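PDB 4R94: initiator protein NS1 from Murine minute virus, which nicks viral DNA at the replication origin through its N-terminal nuclease domain, the part described here, and as a whole protein also unwinds DNA at the expense of ATP. Local coordinates for residues Glu169-Lys172 with Leu173-Ala177. Sequence-based numbering, arbitrary orientation.
Sequences ERIK and LREIA
K172 meets E175 and I176, about one turn further along the same helix, with different parts of its chain. Its CG is anti to the backbone N (chi1 -173°), which sets CG beside the carbonyl carbon, and bends at chi2 and chi4 then turn the amine away from the carboxylate and toward the isoleucine. The carboxylate therefore meets methylene rather than amine: E175 OE1 is 3.2 Å from K172 CD but 4.8 Å from K172 NZ, so the opposite charges probably attract without pairing. K172 NZ ends beside the isoleucine, 3.7 Å from I176 CD1. E175 takes the chi1 of 57° that tucks CG between its backbone N and carbonyl carbon, and E175 CG packs 3.1 Å from K172 O. On another face R174 CB rests 3.4 Å from R170 O, while R174 NE hydrogen-bonds S154 of helix 142-160 and R174 NH2 forms a salt bridge with E178. E169 makes a salt bridge to K40 and a hydrogen bond to N38, by the 35-37/40-42 hairpin. Four successive i+4 to i backbone hydrogen bonds, from L173 N to E169 O through I176 N to K172 O, mark a regular alpha-helix, helix 167-179 of the nickase domain, packed between helix 142-160 and that hairpin.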
# COMPACT_ATOMS: atom_id res chain seq x y z
N GLU A 169 26.71 3.63 -3.20
CA GLU A 169 25.51 4.34 -2.77
C GLU A 169 24.25 3.49 -2.87
O GLU A 169 23.39 3.55 -2.00
CB GLU A 169 25.33 5.63 -3.58
CG GLU A 169 26.38 6.68 -3.27
CD GLU A 169 26.46 7.78 -4.31
OE1 GLU A 169 25.89 7.64 -5.41
OE2 GLU A 169 27.12 8.80 -4.02
N ARG A 170 24.13 2.70 -3.94
CA ARG A 170 23.00 1.77 -4.07
C ARG A 170 22.94 0.79 -2.91
O ARG A 170 21.87 0.51 -2.36
CB ARG A 170 23.07 1.00 -5.38
CG ARG A 170 22.53 1.74 -6.54
CD ARG A 170 22.42 0.83 -7.75
NE ARG A 170 22.28 1.63 -8.95
CZ ARG A 170 21.14 2.13 -9.39
NH1 ARG A 170 20.01 1.91 -8.73
NH2 ARG A 170 21.13 2.85 -10.51
N ILE A 171 24.09 0.23 -2.55
CA ILE A 171 24.17 -0.70 -1.43
C ILE A 171 23.84 -0.03 -0.10
O ILE A 171 23.16 -0.61 0.74
CB ILE A 171 25.58 -1.34 -1.35
CG1 ILE A 171 25.85 -2.16 -2.62
CG2 ILE A 171 25.71 -2.19 -0.12
CD1 ILE A 171 24.81 -3.24 -2.91
N LYS A 172 24.30 1.21 0.07
CA LYS A 172 23.98 1.95 1.28
C LYS A 172 22.47 2.17 1.36
O LYS A 172 21.87 2.02 2.42
CB LYS A 172 24.74 3.28 1.32
CG LYS A 172 24.58 4.04 2.62
CD LYS A 172 25.09 3.23 3.81
CE LYS A 172 25.40 4.11 5.01
NZ LYS A 172 24.20 4.76 5.61
N LEU A 173 21.86 2.51 0.23
CA LEU A 173 20.43 2.78 0.20
C LEU A 173 19.66 1.50 0.52
O LEU A 173 18.70 1.52 1.29
CB LEU A 173 20.01 3.34 -1.16
CG LEU A 173 18.52 3.62 -1.36
CD1 LEU A 173 18.02 4.57 -0.27
CD2 LEU A 173 18.27 4.20 -2.73
N ARG A 174 20.11 0.39 -0.06
CA ARG A 174 19.52 -0.91 0.19
C ARG A 174 19.54 -1.25 1.68
O ARG A 174 18.53 -1.68 2.25
CB ARG A 174 20.25 -1.98 -0.64
CG ARG A 174 19.89 -3.41 -0.31
CD ARG A 174 18.60 -3.85 -1.00
NE ARG A 174 18.08 -5.03 -0.34
CZ ARG A 174 18.49 -6.27 -0.61
NH1 ARG A 174 19.38 -6.46 -1.56
NH2 ARG A 174 17.97 -7.30 0.06
N GLU A 175 20.68 -1.02 2.34
CA GLU A 175 20.75 -1.36 3.76
C GLU A 175 20.00 -0.36 4.66
O GLU A 175 19.50 -0.74 5.71
CB GLU A 175 22.21 -1.53 4.22
CG GLU A 175 23.14 -0.35 4.03
CD GLU A 175 24.59 -0.71 4.36
OE1 GLU A 175 25.37 0.20 4.72
OE2 GLU A 175 24.94 -1.91 4.27
N ILE A 176 19.90 0.91 4.25
CA ILE A 176 19.09 1.87 4.99
C ILE A 176 17.63 1.44 4.98
O ILE A 176 16.98 1.42 6.02
CB ILE A 176 19.20 3.29 4.41
CG1 ILE A 176 20.58 3.89 4.71
CG2 ILE A 176 18.12 4.20 5.00
CD1 ILE A 176 20.86 5.17 3.96
N ALA A 177 17.13 1.05 3.81
CA ALA A 177 15.72 0.68 3.69
C ALA A 177 15.38 -0.54 4.54
O ALA A 177 14.25 -0.68 5.03
CB ALA A 177 15.36 0.45 2.24